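Local coordinates for protein 3-methylornithine synthase (Methanosarcina barkeri, PDB 3T7V) that isomerises L-lysine to (3R)-3-methyl-D-ornithine by a radical mechanism, using a [4Fe-4S] cluster and S-adenosylmethionine, in the biosynthesis of pyrrolysine, at residues Phe67-Asn73 against Met115-Tyr121; Ser76-Asn81 against Gln242-Leu247. All blocks are in the same frame, centred on the assembly; numbering follows the deposited sequence.

Overall arrangement
Both contacts lie about the iron-sulfur cluster of the radical SAM core, each with one segment at or after the end of strand 58-68. Contact 1 joins that strand end to the end of strand 110-115 and the start of helix 119-123, whereas contact 2 joins the later cluster loop to the loop after strand 233-238. Their centres are about 15 Å apart, and they meet where C71 CB and T69 CB pack on Y80. Both are mainly buried, with exposed edges at K72 and P119 and at E243 and P246. Direct hydrogen bonds, two carboxylates and an aromatic pair hold contact 1; contact 2 relies on van der Waals contacts, bridging waters and one weak backbone bond.

Contact 1: residues Phe67-Asn73 against Met115-Tyr121; sequences FSTYCKN and MGEDPYY. With SF4 (iron/sulfur cluster), chain B; SAM (S-adenosylmethionine), chain C.
F67 turns one ring edge onto a face of Y121, with the planes 87° apart and CE2 of F67 3.7 Å from CE2 of Y121. M115 lies over a face of the same phenylalanine, its CB 4.0 Å from the ring centroid, and its SD adds an oblique Met-aromatic contact. Water 1 links F67 O to Y121 OH. At S68, O accepts from G116 N, while OG, set anti to the backbone N (chi1 177°), donates to D118 OD2 at 2.6 Å from above the carboxylate plane. D118 OD1 caps helix 119-123 through Y120 N, and OD2 also pairs with R90, which makes this carboxylate a junction of three links. Y70 rests its CB 3.6 Å from D118 OD1, and a side chain at G116 would run into Y70 O and C71 CB. C71 SG binds an iron of the cluster at 2.3 Å (FE2) and accepts from the backbone N of E117 and N73, bonds likely to temper the thiolate's charge. K72 N donates to E117 O at 2.9 Å; the lysine chain, bent at its last torsion, leaves K72 NZ in a long salt bridge, 3.8 Å from E117 OE1. E117 OE2 turns instead to L149 N. N73 CB packs near the cluster sulfur S3. The contact thus runs from the parallel strands 58-68 and 110-115 into helix 119-123, with F67 and Y121 both packed on helix 126-139.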
# COMPACT_ATOMS: atom_id res chain seq x y z
N PHE A 67 1.69 7.87 12.38
CA PHE A 67 1.52 8.82 13.50
C PHE A 67 1.60 8.17 14.89
O PHE A 67 1.72 8.86 15.87
CB PHE A 67 0.22 9.64 13.38
CG PHE A 67 -1.05 8.86 13.41
CD1 PHE A 67 -1.60 8.43 12.23
CD2 PHE A 67 -1.69 8.53 14.61
CE1 PHE A 67 -2.76 7.68 12.22
CE2 PHE A 67 -2.84 7.75 14.65
CZ PHE A 67 -3.40 7.32 13.42
N SER A 68 1.58 6.84 14.91
CA SER A 68 1.81 6.10 16.15
C SER A 68 2.33 4.73 15.83
O SER A 68 1.71 4.01 15.01
CB SER A 68 0.54 5.96 16.98
OG SER A 68 0.89 5.15 18.13
N THR A 69 3.47 4.36 16.44
CA THR A 69 4.06 3.05 16.19
C THR A 69 3.81 2.09 17.31
O THR A 69 4.46 1.06 17.40
CB THR A 69 5.53 3.11 15.83
OG1 THR A 69 6.19 3.70 16.96
CG2 THR A 69 5.77 4.02 14.57
N TYR A 70 2.82 2.39 18.16
CA TYR A 70 2.34 1.41 19.11
C TYR A 70 1.34 0.46 18.51
O TYR A 70 0.45 0.87 17.79
CB TYR A 70 1.66 2.14 20.30
CG TYR A 70 2.67 2.83 21.17
CD1 TYR A 70 3.10 4.13 20.86
CD2 TYR A 70 3.20 2.19 22.26
CE1 TYR A 70 4.05 4.75 21.63
CE2 TYR A 70 4.18 2.87 23.05
CZ TYR A 70 4.56 4.15 22.68
OH TYR A 70 5.52 4.77 23.48
N CYS A 71 1.47 -0.82 18.83
CA CYS A 71 0.51 -1.84 18.33
C CYS A 71 0.25 -2.88 19.38
O CYS A 71 1.19 -3.37 20.01
CB CYS A 71 1.04 -2.46 17.10
SG CYS A 71 -0.31 -3.43 16.28
N LYS A 72 -1.01 -3.28 19.49
CA LYS A 72 -1.39 -4.36 20.41
C LYS A 72 -1.39 -5.76 19.74
O LYS A 72 -1.60 -6.77 20.41
CB LYS A 72 -2.76 -4.02 21.06
CG LYS A 72 -3.94 -4.02 20.10
CD LYS A 72 -5.09 -3.17 20.81
CE LYS A 72 -6.33 -3.15 19.91
NZ LYS A 72 -6.98 -4.46 19.99
N ASN A 73 -1.25 -5.80 18.43
CA ASN A 73 -1.32 -7.09 17.67
C ASN A 73 0.07 -7.74 17.58
O ASN A 73 1.11 -7.12 17.92
CB ASN A 73 -1.87 -6.85 16.25
CG ASN A 73 -3.37 -6.75 16.18
OD1 ASN A 73 -3.90 -6.38 15.06
ND2 ASN A 73 -4.05 -7.16 17.22
N MET A 115 -1.34 3.92 11.64
CA MET A 115 -0.88 3.59 12.98
C MET A 115 -0.85 2.09 13.12
O MET A 115 -1.53 1.33 12.43
CB MET A 115 -1.74 4.22 14.12
CG MET A 115 -3.23 3.85 13.95
SD MET A 115 -4.09 4.38 15.47
CE MET A 115 -5.77 4.05 14.99
N GLY A 116 -0.05 1.65 14.10
CA GLY A 116 -0.33 0.31 14.69
C GLY A 116 -1.69 0.34 15.39
O GLY A 116 -2.31 1.43 15.47
N GLU A 117 -2.18 -0.79 15.85
CA GLU A 117 -3.42 -0.79 16.61
C GLU A 117 -3.03 -0.29 18.01
O GLU A 117 -2.83 -1.06 18.93
CB GLU A 117 -4.05 -2.18 16.65
CG GLU A 117 -4.50 -2.63 15.24
CD GLU A 117 -5.66 -3.62 15.29
OE1 GLU A 117 -6.20 -3.92 16.36
OE2 GLU A 117 -6.00 -4.05 14.13
N ASP A 118 -3.01 1.05 18.13
CA ASP A 118 -2.44 1.67 19.37
C ASP A 118 -3.55 1.66 20.42
O ASP A 118 -4.58 2.32 20.21
CB ASP A 118 -2.02 3.09 18.97
CG ASP A 118 -1.51 3.90 20.15
OD1 ASP A 118 -1.55 3.43 21.26
OD2 ASP A 118 -1.11 5.04 19.83
N PRO A 119 -3.26 1.08 21.58
CA PRO A 119 -4.25 1.09 22.65
C PRO A 119 -4.78 2.46 23.02
O PRO A 119 -5.90 2.59 23.44
CB PRO A 119 -3.46 0.49 23.85
CG PRO A 119 -2.41 -0.36 23.20
CD PRO A 119 -2.04 0.30 21.90
N TYR A 120 -3.95 3.52 22.92
CA TYR A 120 -4.40 4.88 23.19
C TYR A 120 -5.59 5.28 22.31
O TYR A 120 -6.59 5.86 22.77
CB TYR A 120 -3.22 5.82 23.02
CG TYR A 120 -3.63 7.28 23.18
CD1 TYR A 120 -3.81 7.85 24.44
CD2 TYR A 120 -3.84 8.09 22.05
CE1 TYR A 120 -4.23 9.18 24.61
CE2 TYR A 120 -4.25 9.42 22.16
CZ TYR A 120 -4.37 9.95 23.49
OH TYR A 120 -4.77 11.26 23.58
N TYR A 121 -5.47 5.00 20.99
CA TYR A 121 -6.55 5.35 20.08
C TYR A 121 -7.69 4.34 20.14
O TYR A 121 -8.84 4.74 19.92
CB TYR A 121 -6.01 5.49 18.63
CG TYR A 121 -5.17 6.72 18.46
CD1 TYR A 121 -5.77 7.97 18.31
CD2 TYR A 121 -3.73 6.68 18.45
CE1 TYR A 121 -5.03 9.12 18.15
CE2 TYR A 121 -2.98 7.82 18.34
CZ TYR A 121 -3.62 9.04 18.15
OH TYR A 121 -2.91 10.23 17.97
FE1 SF4 B . -0.33 -3.53 11.60
FE2 SF4 B . 0.42 -4.10 14.22
FE3 SF4 B . 2.27 -4.42 12.32
FE4 SF4 B . 0.26 -6.13 12.49
S1 SF4 B . 1.83 -5.82 14.08
S2 SF4 B . 1.01 -5.14 10.59
S3 SF4 B . -1.47 -4.87 13.15
S4 SF4 B . 1.36 -2.47 12.93
N SAM C . -1.55 -1.73 11.77
CA SAM C . -2.38 -1.58 10.67
C SAM C . -2.57 -2.81 9.86
O SAM C . -1.93 -3.84 10.14
OXT SAM C . -3.49 -2.78 8.97
CB SAM C . -1.79 -0.91 9.64
CG SAM C . -0.38 -1.13 9.26
SD SAM C . -0.18 -1.54 7.48
CE SAM C . 0.75 -0.14 6.91
C5' SAM C . 1.10 -2.78 7.55
C4' SAM C . 1.07 -3.60 6.49
O4' SAM C . 2.54 -3.15 6.20
C3' SAM C . 0.85 -4.89 6.71
O3' SAM C . -0.45 -4.84 6.11
C2' SAM C . 1.83 -5.31 5.61
O2' SAM C . 1.20 -5.54 4.31
C1' SAM C . 2.99 -4.31 5.48
N9 SAM C . 4.18 -4.80 6.27
C8 SAM C . 4.37 -4.91 7.62
N7 SAM C . 5.55 -5.45 7.86
C5 SAM C . 6.16 -5.68 6.64
C6 SAM C . 7.37 -6.29 6.28
N6 SAM C . 8.23 -6.76 7.17
N1 SAM C . 7.70 -6.33 4.98
C2 SAM C . 6.84 -5.87 4.01
N3 SAM C . 5.62 -5.38 4.32
C4 SAM C . 5.30 -5.27 5.65
O HOH W 1 -0.31 10.24 17.38
O HOH W 2 -6.25 -5.93 18.21

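Contact 2: residues Ser76-Asn81 against Gln242-Leu247; sequences SFCYYN and QEGTPL. With SAM (S-adenosylmethionine), chain C; SF4 (iron/sulfur cluster), chain B.
Y79 and S76 meet the opposing loop at two separate places. Y79 crosses Q242 at about a right angle: Q242 OE1 is 3.6 Å from Y79 CB, while E243 O lies at the ring edge, 3.4 Å from Y79 CD1. S76 packs against P246 and L247, its O 3.4 Å from P246 CD and accepting a weak bond from L247 N; S76 OG is hydrogen-bonded to K180 O. Between these places T245 sets CG2 3.3 Å from C78 O, and water 3 ties F77 O to Q242 N and T245 OG1. With CG beside the backbone N (chi1 -63°), Q242 CG comes 3.5 Å from SAM N6; the bend at chi2 then turns OE1 to Y79 CB, and A311 O and L240 O hold NE2. Were the glutamine replaced by an alanine, a gap would probably open beside Y79 CB and the adenine amino group, and both carbonyls would lose this amide donor. F77 O accepts weakly from that amino group, and C78 SG binds an iron at 2.3 Å (FE3). This CxxxCxxC loop, whose F77 sets a ring edge to the adenine, facing a loop from a later barrel strand, is characteristic of the radical SAM cofactor site.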
# COMPACT_ATOMS: atom_id res chain seq x y z
N SER A 76 3.40 -11.83 12.78
CA SER A 76 4.72 -12.50 12.84
C SER A 76 5.79 -11.83 11.96
O SER A 76 6.97 -12.03 12.13
CB SER A 76 4.58 -13.96 12.54
OG SER A 76 4.05 -14.08 11.27
N PHE A 77 5.31 -11.07 10.99
CA PHE A 77 6.16 -10.45 9.96
C PHE A 77 6.58 -8.99 10.32
O PHE A 77 7.46 -8.43 9.64
CB PHE A 77 5.43 -10.43 8.57
CG PHE A 77 4.08 -9.82 8.62
CD1 PHE A 77 3.90 -8.42 8.44
CD2 PHE A 77 2.95 -10.61 8.86
CE1 PHE A 77 2.62 -7.88 8.53
CE2 PHE A 77 1.67 -10.09 8.84
CZ PHE A 77 1.51 -8.69 8.72
N CYS A 78 5.86 -8.36 11.29
CA CYS A 78 5.96 -6.93 11.39
C CYS A 78 6.87 -6.49 12.53
O CYS A 78 6.75 -6.99 13.65
CB CYS A 78 4.55 -6.40 11.69
SG CYS A 78 4.52 -4.58 11.77
N TYR A 79 7.77 -5.57 12.23
CA TYR A 79 8.70 -5.07 13.28
C TYR A 79 7.93 -4.49 14.47
O TYR A 79 8.47 -4.48 15.60
CB TYR A 79 9.51 -3.95 12.64
CG TYR A 79 10.62 -3.38 13.52
CD1 TYR A 79 11.76 -4.19 13.83
CD2 TYR A 79 10.49 -2.14 14.06
CE1 TYR A 79 12.78 -3.65 14.63
CE2 TYR A 79 11.52 -1.59 14.82
CZ TYR A 79 12.64 -2.36 15.09
OH TYR A 79 13.64 -1.81 15.87
N TYR A 80 6.72 -3.95 14.25
CA TYR A 80 6.04 -3.22 15.29
C TYR A 80 5.10 -4.11 16.09
O TYR A 80 4.41 -3.64 16.97
CB TYR A 80 5.28 -2.02 14.64
CG TYR A 80 6.24 -1.10 13.96
CD1 TYR A 80 6.52 -1.21 12.61
CD2 TYR A 80 6.86 -0.10 14.66
CE1 TYR A 80 7.44 -0.41 11.97
CE2 TYR A 80 7.81 0.73 14.01
CZ TYR A 80 8.07 0.54 12.64
OH TYR A 80 9.02 1.42 12.12
N ASN A 81 5.16 -5.44 15.88
CA ASN A 81 4.32 -6.33 16.71
C ASN A 81 4.58 -6.12 18.19
O ASN A 81 5.71 -5.78 18.57
CB ASN A 81 4.32 -7.73 16.21
CG ASN A 81 5.38 -8.47 16.83
OD1 ASN A 81 5.16 -9.03 17.96
ND2 ASN A 81 6.50 -8.51 16.19
N GLN A 242 12.28 -8.78 9.53
CA GLN A 242 12.60 -7.68 10.46
C GLN A 242 13.25 -8.28 11.73
O GLN A 242 12.83 -9.30 12.26
CB GLN A 242 11.27 -7.00 10.91
CG GLN A 242 10.53 -6.36 9.72
CD GLN A 242 11.29 -5.14 9.15
OE1 GLN A 242 11.84 -4.30 9.89
NE2 GLN A 242 11.21 -4.93 7.82
N GLU A 243 14.17 -7.52 12.30
CA GLU A 243 14.87 -7.91 13.55
C GLU A 243 13.87 -8.04 14.70
O GLU A 243 12.97 -7.22 14.85
CB GLU A 243 15.95 -6.82 13.85
CG GLU A 243 16.69 -7.08 15.13
CD GLU A 243 17.79 -6.07 15.42
OE1 GLU A 243 17.50 -4.87 15.62
OE2 GLU A 243 18.95 -6.49 15.48
N GLY A 244 13.98 -9.13 15.48
CA GLY A 244 13.21 -9.23 16.67
C GLY A 244 11.87 -9.85 16.46
O GLY A 244 11.13 -10.00 17.41
N THR A 245 11.56 -10.25 15.21
CA THR A 245 10.24 -10.88 14.97
C THR A 245 10.40 -12.40 14.77
O THR A 245 11.52 -12.86 14.47
CB THR A 245 9.61 -10.34 13.66
OG1 THR A 245 10.42 -10.70 12.53
CG2 THR A 245 9.46 -8.78 13.81
N PRO A 246 9.27 -13.12 14.77
CA PRO A 246 9.35 -14.58 14.59
C PRO A 246 9.90 -14.94 13.24
O PRO A 246 10.47 -16.01 13.08
CB PRO A 246 7.86 -15.02 14.72
CG PRO A 246 7.31 -14.01 15.72
CD PRO A 246 7.95 -12.71 15.30
N LEU A 247 9.77 -14.04 12.26
CA LEU A 247 10.26 -14.31 10.90
C LEU A 247 11.62 -13.69 10.57
O LEU A 247 11.99 -13.60 9.38
CB LEU A 247 9.21 -13.87 9.86
CG LEU A 247 7.96 -14.75 9.91
CD1 LEU A 247 6.90 -14.24 8.94
CD2 LEU A 247 8.33 -16.22 9.51
N SAM C . -1.55 -1.73 11.77
CA SAM C . -2.38 -1.58 10.67
C SAM C . -2.57 -2.81 9.86
O SAM C . -1.93 -3.84 10.14
OXT SAM C . -3.49 -2.78 8.97
CB SAM C . -1.79 -0.91 9.64
CG SAM C . -0.38 -1.13 9.26
SD SAM C . -0.18 -1.54 7.48
CE SAM C . 0.75 -0.14 6.91
C5' SAM C . 1.10 -2.78 7.55
C4' SAM C . 1.07 -3.60 6.49
O4' SAM C . 2.54 -3.15 6.20
C3' SAM C . 0.85 -4.89 6.71
O3' SAM C . -0.45 -4.84 6.11
C2' SAM C . 1.83 -5.31 5.61
O2' SAM C . 1.20 -5.54 4.31
C1' SAM C . 2.99 -4.31 5.48
N9 SAM C . 4.18 -4.80 6.27
C8 SAM C . 4.37 -4.91 7.62
N7 SAM C . 5.55 -5.45 7.86
C5 SAM C . 6.16 -5.68 6.64
C6 SAM C . 7.37 -6.29 6.28
N6 SAM C . 8.23 -6.76 7.17
N1 SAM C . 7.70 -6.33 4.98
C2 SAM C . 6.84 -5.87 4.01
N3 SAM C . 5.62 -5.38 4.32
C4 SAM C . 5.30 -5.27 5.65
FE1 SF4 B . -0.33 -3.53 11.60
FE2 SF4 B . 0.42 -4.10 14.22
FE3 SF4 B . 2.27 -4.42 12.32
FE4 SF4 B . 0.26 -6.13 12.49
S1 SF4 B . 1.83 -5.82 14.08
S2 SF4 B . 1.01 -5.14 10.59
S3 SF4 B . -1.47 -4.87 13.15
S4 SF4 B . 1.36 -2.47 12.93
O HOH W 3 9.76 -10.09 9.95
O HOH W 4 15.20 -3.77 17.22
O HOH W 5 8.49 -9.90 17.94